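Local coordinates for breast cancer anti-estrogen resistance protein 1 (Mus musculus, PDB 5W93), which acts as a docking protein that coordinates tyrosine-kinase signalling in cell adhesion and migration, its C-terminal domain binding the LD1 motif of paxillin, at residues Ser6-Ala18 with Ile62-Val75. The protein carries 2 engineered substitutions. Sequence-based numbering, arbitrary orientation.
Sequences SDRQLLLFYLEQA and IGDTLSRQAKAADV. Engineered in segment 6-18: Ala18 (natural residue Cys).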
ATOM      1  N   SER A   6       8.435  26.157  -0.010  1.00 54.81           N
ATOM      2  CA  SER A   6       7.455  25.440  -0.813  1.00 60.57           C
ATOM      3  C   SER A   6       7.465  23.935  -0.526  1.00 51.85           C
ATOM      4  O   SER A   6       6.400  23.305  -0.492  1.00 39.89           O
ATOM      5  CB  SER A   6       7.683  25.701  -2.303  1.00 70.31           C
ATOM      6  OG  SER A   6       6.796  26.712  -2.771  1.00 78.08           O
ATOM      7  N   ASP A   7       8.651  23.364  -0.318  1.00 43.59           N
ATOM      8  CA  ASP A   7       8.752  21.951   0.042  1.00 40.94           C
ATOM      9  C   ASP A   7       8.095  21.677   1.391  1.00 26.94           C
ATOM     10  O   ASP A   7       7.304  20.750   1.515  1.00 26.67           O
ATOM     11  CB  ASP A   7      10.209  21.497   0.069  1.00 45.87           C
ATOM     12  CG  ASP A   7      10.650  20.866  -1.238  1.00 43.28           C
ATOM     13  OD1 ASP A   7       9.857  20.876  -2.203  1.00 37.63           O
ATOM     14  OD2 ASP A   7      11.801  20.380  -1.306  1.00 41.80           O
ATOM     15  N   ARG A   8       8.396  22.495   2.397  1.00 28.03           N
ATOM     16  CA  ARG A   8       7.838  22.271   3.731  1.00 31.00           C
ATOM     17  C   ARG A   8       6.316  22.284   3.721  1.00 28.73           C
ATOM     18  O   ARG A   8       5.668  21.444   4.354  1.00 29.09           O
ATOM     19  CB  ARG A   8       8.341  23.318   4.737  1.00 33.97           C
ATOM     20  CG  ARG A   8       7.678  23.161   6.111  1.00 39.18           C
ATOM     21  CD  ARG A   8       8.274  24.070   7.196  1.00 53.14           C
ATOM     22  NE  ARG A   8       9.731  24.035   7.185  1.00 66.63           N
ATOM     23  CZ  ARG A   8      10.462  23.017   7.625  1.00 76.07           C
ATOM     24  NH1 ARG A   8       9.873  21.937   8.123  1.00 80.03           N
ATOM     25  NH2 ARG A   8      11.788  23.079   7.568  1.00 82.73           N
ATOM     26  N   GLN A   9       5.745  23.245   3.008  1.00 31.97           N
ATOM     27  CA  GLN A   9       4.294  23.350   2.914  1.00 35.24           C
ATOM     28  C   GLN A   9       3.695  22.148   2.184  1.00 28.22           C
ATOM     29  O   GLN A   9       2.667  21.607   2.583  1.00 28.18           O
ATOM     30  CB  GLN A   9       3.916  24.650   2.212  1.00 34.81           C
ATOM     31  CG  GLN A   9       4.257  25.867   3.062  1.00 37.15           C
ATOM     32  CD  GLN A   9       3.563  25.780   4.402  1.00 56.88           C
ATOM     33  OE1 GLN A   9       2.329  25.773   4.469  1.00 64.83           O
ATOM     34  NE2 GLN A   9       4.345  25.674   5.479  1.00 58.04           N
ATOM     35  N   LEU A  10       4.350  21.743   1.107  1.00 27.33           N
ATOM     36  CA  LEU A  10       3.900  20.585   0.361  1.00 31.88           C
ATOM     37  C   LEU A  10       3.917  19.332   1.254  1.00 31.70           C
ATOM     38  O   LEU A  10       2.970  18.540   1.269  1.00 25.36           O
ATOM     39  CB  LEU A  10       4.789  20.406  -0.862  1.00 37.16           C
ATOM     40  CG  LEU A  10       4.323  19.499  -1.983  1.00 33.83           C
ATOM     41  CD1 LEU A  10       3.012  20.012  -2.570  1.00 27.26           C
ATOM     42  CD2 LEU A  10       5.419  19.435  -3.037  1.00 40.16           C
ATOM     43  N   LEU A  11       5.001  19.173   2.008  1.00 28.78           N
ATOM     44  CA  LEU A  11       5.171  17.994   2.842  1.00 25.38           C
ATOM     45  C   LEU A  11       4.154  17.969   3.980  1.00 26.10           C
ATOM     46  O   LEU A  11       3.578  16.921   4.255  1.00 25.67           O
ATOM     47  CB  LEU A  11       6.598  17.922   3.395  1.00 28.75           C
ATOM     48  CG  LEU A  11       7.686  17.516   2.395  1.00 24.49           C
ATOM     49  CD1 LEU A  11       9.085  17.736   2.962  1.00 24.79           C
ATOM     50  CD2 LEU A  11       7.512  16.045   1.991  1.00 31.65           C
ATOM     51  N   LEU A  12       3.930  19.110   4.640  1.00 27.24           N
ATOM     52  CA  LEU A  12       2.954  19.157   5.728  1.00 28.00           C
ATOM     53  C   LEU A  12       1.560  18.829   5.217  1.00 31.54           C
ATOM     54  O   LEU A  12       0.819  18.087   5.857  1.00 31.25           O
ATOM     55  CB  LEU A  12       2.940  20.529   6.418  1.00 29.31           C
ATOM     56  CG  LEU A  12       4.149  20.846   7.294  1.00 36.17           C
ATOM     57  CD1 LEU A  12       4.092  22.309   7.770  1.00 36.87           C
ATOM     58  CD2 LEU A  12       4.221  19.878   8.475  1.00 39.12           C
ATOM     59  N   PHE A  13       1.210  19.384   4.060  1.00 28.77           N
ATOM     60  CA  PHE A  13      -0.071  19.097   3.439  1.00 27.37           C
ATOM     61  C   PHE A  13      -0.231  17.592   3.122  1.00 26.28           C
ATOM     62  O   PHE A  13      -1.239  16.973   3.471  1.00 26.55           O
ATOM     63  CB  PHE A  13      -0.229  19.913   2.156  1.00 27.36           C
ATOM     64  CG  PHE A  13      -1.544  19.696   1.473  1.00 28.66           C
ATOM     65  CD1 PHE A  13      -2.686  20.349   1.925  1.00 34.42           C
ATOM     66  CD2 PHE A  13      -1.642  18.858   0.377  1.00 26.24           C
ATOM     67  CE1 PHE A  13      -3.897  20.155   1.306  1.00 33.67           C
ATOM     68  CE2 PHE A  13      -2.856  18.654  -0.247  1.00 30.71           C
ATOM     69  CZ  PHE A  13      -3.987  19.306   0.223  1.00 32.83           C
ATOM     70  N   TYR A  14       0.746  17.000   2.452  1.00 25.37           N
ATOM     71  CA  TYR A  14       0.563  15.603   2.065  1.00 25.89           C
ATOM     72  C   TYR A  14       0.771  14.634   3.230  1.00 27.36           C
ATOM     73  O   TYR A  14       0.253  13.517   3.193  1.00 26.60           O
ATOM     74  CB  TYR A  14       1.447  15.252   0.865  1.00 24.82           C
ATOM     75  CG  TYR A  14       0.736  15.697  -0.393  1.00 28.65           C
ATOM     76  CD1 TYR A  14      -0.391  15.025  -0.843  1.00 27.87           C
ATOM     77  CD2 TYR A  14       1.138  16.828  -1.081  1.00 24.85           C
ATOM     78  CE1 TYR A  14      -1.075  15.446  -1.973  1.00 27.91           C
ATOM     79  CE2 TYR A  14       0.454  17.264  -2.214  1.00 27.29           C
ATOM     80  CZ  TYR A  14      -0.647  16.571  -2.652  1.00 32.20           C
ATOM     81  OH  TYR A  14      -1.318  17.003  -3.783  1.00 31.79           O
ATOM     82  N   LEU A  15       1.465  15.074   4.280  1.00 29.39           N
ATOM     83  CA  LEU A  15       1.508  14.313   5.534  1.00 27.55           C
ATOM     84  C   LEU A  15       0.093  14.160   6.088  1.00 31.25           C
ATOM     85  O   LEU A  15      -0.316  13.087   6.505  1.00 25.51           O
ATOM     86  CB  LEU A  15       2.406  14.996   6.575  1.00 29.74           C
ATOM     87  CG  LEU A  15       2.445  14.375   7.979  1.00 34.66           C
ATOM     88  CD1 LEU A  15       2.912  12.909   7.917  1.00 28.54           C
ATOM     89  CD2 LEU A  15       3.355  15.174   8.922  1.00 29.29           C
ATOM     90  N   GLU A  16      -0.652  15.260   6.093  1.00 33.55           N
ATOM     91  CA  GLU A  16      -2.034  15.237   6.550  1.00 30.33           C
ATOM     92  C   GLU A  16      -2.891  14.288   5.704  1.00 26.34           C
ATOM     93  O   GLU A  16      -3.704  13.536   6.246  1.00 31.02           O
ATOM     94  CB  GLU A  16      -2.612  16.661   6.540  1.00 31.33           C
ATOM     95  CG  GLU A  16      -4.108  16.736   6.757  1.00 47.31           C
ATOM     96  CD  GLU A  16      -4.894  16.542   5.469  1.00 59.80           C
ATOM     97  OE1 GLU A  16      -4.630  17.280   4.486  1.00 68.22           O
ATOM     98  OE2 GLU A  16      -5.754  15.632   5.439  1.00 55.39           O
ATOM     99  N   GLN A  17      -2.729  14.341   4.383  1.00 30.50           N
ATOM    100  CA  GLN A  17      -3.458  13.443   3.482  1.00 30.44           C
ATOM    101  C   GLN A  17      -3.050  11.987   3.684  1.00 29.77           C
ATOM    102  O   GLN A  17      -3.882  11.085   3.643  1.00 32.48           O
ATOM    103  CB  GLN A  17      -3.225  13.826   2.024  1.00 32.92           C
ATOM    104  CG  GLN A  17      -4.393  14.514   1.369  1.00 47.23           C
ATOM    105  CD  GLN A  17      -4.410  14.323  -0.133  1.00 48.18           C
ATOM    106  OE1 GLN A  17      -3.717  13.449  -0.679  1.00 42.20           O
ATOM    107  NE2 GLN A  17      -5.206  15.132  -0.813  1.00 44.98           N
ATOM    108  N   ALA A  18      -1.759  11.766   3.872  1.00 23.79           N
ATOM    109  CA  ALA A  18      -1.257  10.419   4.143  1.00 27.35           C
ATOM    110  C   ALA A  18      -1.881   9.853   5.423  1.00 28.31           C
ATOM    111  O   ALA A  18      -2.265   8.688   5.460  1.00 27.55           O
ATOM    112  CB  ALA A  18       0.249  10.432   4.245  1.00 24.31           C
ATOM    113  N   ILE A  62       0.020   9.635  -3.634  1.00 29.16           N
ATOM    114  CA  ILE A  62       0.584  10.749  -2.870  1.00 25.25           C
ATOM    115  C   ILE A  62       2.104  10.835  -3.050  1.00 22.94           C
ATOM    116  O   ILE A  62       2.660  11.908  -3.293  1.00 26.56           O
ATOM    117  CB  ILE A  62       0.248  10.632  -1.370  1.00 23.16           C
ATOM    118  CG1 ILE A  62      -1.235  10.942  -1.139  1.00 27.46           C
ATOM    119  CG2 ILE A  62       1.143  11.565  -0.544  1.00 24.02           C
ATOM    120  CD1 ILE A  62      -1.754  10.506   0.234  1.00 29.20           C
ATOM    121  N   GLY A  63       2.780   9.698  -2.960  1.00 21.56           N
ATOM    122  CA  GLY A  63       4.208   9.696  -3.186  1.00 22.58           C
ATOM    123  C   GLY A  63       4.563  10.204  -4.575  1.00 25.99           C
ATOM    124  O   GLY A  63       5.501  10.990  -4.744  1.00 25.42           O
ATOM    125  N   ASP A  64       3.806   9.756  -5.570  1.00 24.54           N
ATOM    126  CA  ASP A  64       4.024  10.162  -6.954  1.00 23.60           C
ATOM    127  C   ASP A  64       3.853  11.675  -7.152  1.00 28.34           C
ATOM    128  O   ASP A  64       4.656  12.343  -7.809  1.00 31.19           O
ATOM    129  CB  ASP A  64       3.054   9.412  -7.855  1.00 30.60           C
ATOM    130  CG  ASP A  64       3.467   9.453  -9.295  1.00 34.24           C
ATOM    131  OD1 ASP A  64       4.399   8.710  -9.658  1.00 41.65           O
ATOM    132  OD2 ASP A  64       2.858  10.228 -10.052  1.00 34.71           O
ATOM    133  N   THR A  65       2.776  12.192  -6.585  1.00 25.60           N
ATOM    134  CA  THR A  65       2.440  13.608  -6.655  1.00 28.76           C
ATOM    135  C   THR A  65       3.490  14.458  -5.945  1.00 22.80           C
ATOM    136  O   THR A  65       3.946  15.470  -6.473  1.00 26.22           O
ATOM    137  CB  THR A  65       1.066  13.870  -6.023  1.00 32.19           C
ATOM    138  OG1 THR A  65       0.066  13.168  -6.757  1.00 32.21           O
ATOM    139  CG2 THR A  65       0.725  15.375  -6.020  1.00 37.29           C
ATOM    140  N   LEU A  66       3.872  14.029  -4.747  1.00 23.24           N
ATOM    141  CA  LEU A  66       4.912  14.699  -3.971  1.00 27.06           C
ATOM    142  C   LEU A  66       6.269  14.721  -4.669  1.00 27.76           C
ATOM    143  O   LEU A  66       6.931  15.754  -4.725  1.00 35.03           O
ATOM    144  CB  LEU A  66       5.076  14.008  -2.625  1.00 33.77           C
ATOM    145  CG  LEU A  66       4.588  14.665  -1.359  1.00 38.09           C
ATOM    146  CD1 LEU A  66       5.111  13.830  -0.220  1.00 28.93           C
ATOM    147  CD2 LEU A  66       5.097  16.104  -1.286  1.00 31.64           C
ATOM    148  N   SER A  67       6.689  13.559  -5.163  1.00 28.43           N
ATOM    149  CA  SER A  67       8.002  13.401  -5.788  1.00 32.40           C
ATOM    150  C   SER A  67       8.140  14.246  -7.039  1.00 34.63           C
ATOM    151  O   SER A  67       9.221  14.744  -7.347  1.00 41.71           O
ATOM    152  CB  SER A  67       8.263  11.933  -6.146  1.00 31.76           C
ATOM    153  OG  SER A  67       7.487  11.529  -7.262  1.00 37.78           O
ATOM    154  N   ARG A  68       7.041  14.406  -7.763  1.00 28.05           N
ATOM    155  CA  ARG A  68       7.086  15.168  -8.996  1.00 26.62           C
ATOM    156  C   ARG A  68       7.249  16.667  -8.745  1.00 30.31           C
ATOM    157  O   ARG A  68       7.775  17.386  -9.588  1.00 26.37           O
ATOM    158  CB  ARG A  68       5.831  14.908  -9.818  1.00 27.43           C
ATOM    159  CG  ARG A  68       5.862  13.566 -10.534  1.00 37.76           C
ATOM    160  CD  ARG A  68       4.980  13.586 -11.761  1.00 54.03           C
ATOM    161  NE  ARG A  68       3.573  13.384 -11.444  1.00 59.31           N
ATOM    162  CZ  ARG A  68       2.572  13.669 -12.274  1.00 63.83           C
ATOM    163  NH1 ARG A  68       2.815  14.197 -13.470  1.00 60.69           N
ATOM    164  NH2 ARG A  68       1.321  13.442 -11.902  1.00 70.56           N
ATOM    165  N   GLN A  69       6.811  17.123  -7.576  1.00 26.96           N
ATOM    166  CA  GLN A  69       6.731  18.556  -7.303  1.00 27.61           C
ATOM    167  C   GLN A  69       7.702  19.057  -6.237  1.00 31.68           C
ATOM    168  O   GLN A  69       7.833  20.264  -6.022  1.00 27.93           O
ATOM    169  CB  GLN A  69       5.311  18.914  -6.875  1.00 34.65           C
ATOM    170  CG  GLN A  69       4.272  18.671  -7.933  1.00 35.42           C
ATOM    171  CD  GLN A  69       2.903  19.026  -7.429  1.00 34.97           C
ATOM    172  OE1 GLN A  69       2.214  18.196  -6.833  1.00 36.72           O
ATOM    173  NE2 GLN A  69       2.511  20.272  -7.629  1.00 26.26           N
ATOM    174  N   ALA A  70       8.368  18.138  -5.553  1.00 28.29           N
ATOM    175  CA  ALA A  70       9.326  18.529  -4.527  1.00 28.97           C
ATOM    176  C   ALA A  70      10.602  19.059  -5.191  1.00 33.00           C
ATOM    177  O   ALA A  70      11.027  18.549  -6.230  1.00 32.00           O
ATOM    178  CB  ALA A  70       9.633  17.353  -3.615  1.00 26.94           C
ATOM    179  N   LYS A  71      11.194  20.091  -4.598  1.00 28.68           N
ATOM    180  CA  LYS A  71      12.418  20.687  -5.134  1.00 30.26           C
ATOM    181  C   LYS A  71      13.668  19.978  -4.616  1.00 29.00           C
ATOM    182  O   LYS A  71      14.626  19.762  -5.362  1.00 37.09           O
ATOM    183  CB  LYS A  71      12.482  22.188  -4.786  1.00 35.07           C
ATOM    184  CG  LYS A  71      11.380  23.020  -5.405  1.00 44.70           C
ATOM    185  CD  LYS A  71      11.249  22.717  -6.892  1.00 51.74           C
ATOM    186  CE  LYS A  71      10.106  23.488  -7.525  1.00 57.67           C
ATOM    187  NZ  LYS A  71       9.873  23.034  -8.918  1.00 56.08           N
ATOM    188  N   ALA A  72      13.657  19.605  -3.341  1.00 30.09           N
ATOM    189  CA  ALA A  72      14.854  19.066  -2.697  1.00 31.62           C
ATOM    190  C   ALA A  72      15.181  17.644  -3.161  1.00 27.13           C
ATOM    191  O   ALA A  72      14.316  16.761  -3.162  1.00 25.70           O
ATOM    192  CB  ALA A  72      14.691  19.105  -1.184  1.00 33.91           C
ATOM    193  N   ALA A  73      16.434  17.430  -3.548  1.00 30.95           N
ATOM    194  CA  ALA A  73      16.868  16.150  -4.098  1.00 33.52           C
ATOM    195  C   ALA A  73      16.611  14.992  -3.134  1.00 30.97           C
ATOM    196  O   ALA A  73      16.161  13.921  -3.545  1.00 37.91           O
ATOM    197  CB  ALA A  73      18.350  16.211  -4.476  1.00 34.03           C
ATOM    198  N   ASP A  74      16.891  15.210  -1.858  1.00 31.16           N
ATOM    199  CA  ASP A  74      16.682  14.179  -0.840  1.00 34.03           C
ATOM    200  C   ASP A  74      15.197  13.872  -0.602  1.00 30.94           C
ATOM    201  O   ASP A  74      14.830  12.728  -0.328  1.00 29.34           O
ATOM    202  CB  ASP A  74      17.348  14.586   0.478  1.00 45.70           C
ATOM    203  CG  ASP A  74      18.871  14.622   0.375  1.00 59.46           C
ATOM    204  OD1 ASP A  74      19.400  14.159  -0.664  1.00 63.94           O
ATOM    205  OD2 ASP A  74      19.538  15.100   1.328  1.00 59.13           O
ATOM    206  N   VAL A  75      14.341  14.889  -0.689  1.00 30.26           N
ATOM    207  CA  VAL A  75      12.904  14.652  -0.633  1.00 22.49           C
ATOM    208  C   VAL A  75      12.458  13.801  -1.822  1.00 27.46           C
ATOM    209  O   VAL A  75      11.752  12.817  -1.649  1.00 25.80           O
ATOM    210  CB  VAL A  75      12.092  15.975  -0.614  1.00 25.24           C
ATOM    211  CG1 VAL A  75      10.591  15.678  -0.654  1.00 22.23           C
ATOM    212  CG2 VAL A  75      12.447  16.785   0.632  1.00 28.70           C
TER
HETATM  213  O   HOH W   1       7.970  22.307  -3.803  1.00 45.62           O
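Helix 6-18 runs almost exactly antiparallel (176°) to helix 62-69, the axes approaching to 10.8 Å, with Asp7 level with Ala70, Leu10 with Leu66 and Tyr14 with Ile62. At one end the Asp7 carboxylate takes two backbone N-H groups of the turn that follows helix 62-69. Its OD1 accepts from Lys71 N at 2.9 Å, nearly straight at 169°, and its OD2 from Ala72 N at 2.9 Å, more bent. Both oxygens use the syn lone pair, so the carboxylate meets the two successive amides fork-like, which sets its orientation. A water donates to Asp7 OD1 and to Gln69 O, adding a third bond to the carboxylate. Beyond this polar end, Leu66 fills the middle of the interface. Its CD2 lies 3.6 Å from Leu10 CG, the two side chains lying alongside one another and pointing opposite ways, while its CD1 meets Leu11 CD2 at 3.9 Å. Leu11 also reaches tip to tip toward Val75, and Leu134 and Leu131 of helix 107-135 pack on Leu11 and Leu66 respectively. Tyr14 CG stands anti to the carbonyl carbon (chi1 -83°), which points the ring across helix 62-69: CD1 touches Ile62 CG2 at 3.8 Å, and OH ends 3.4 Å from the Thr65 methyl CG2. Ile62 CD1 continues to the backbone N of Ala18, an engineered residue, and Gln17 OE1 borders the same side chain. The arrangement belongs to the antiparallel four-helix bundle of the FAT-like Cas C-terminal domain, where Asp7 ties the first helix to the turn joining the second and third.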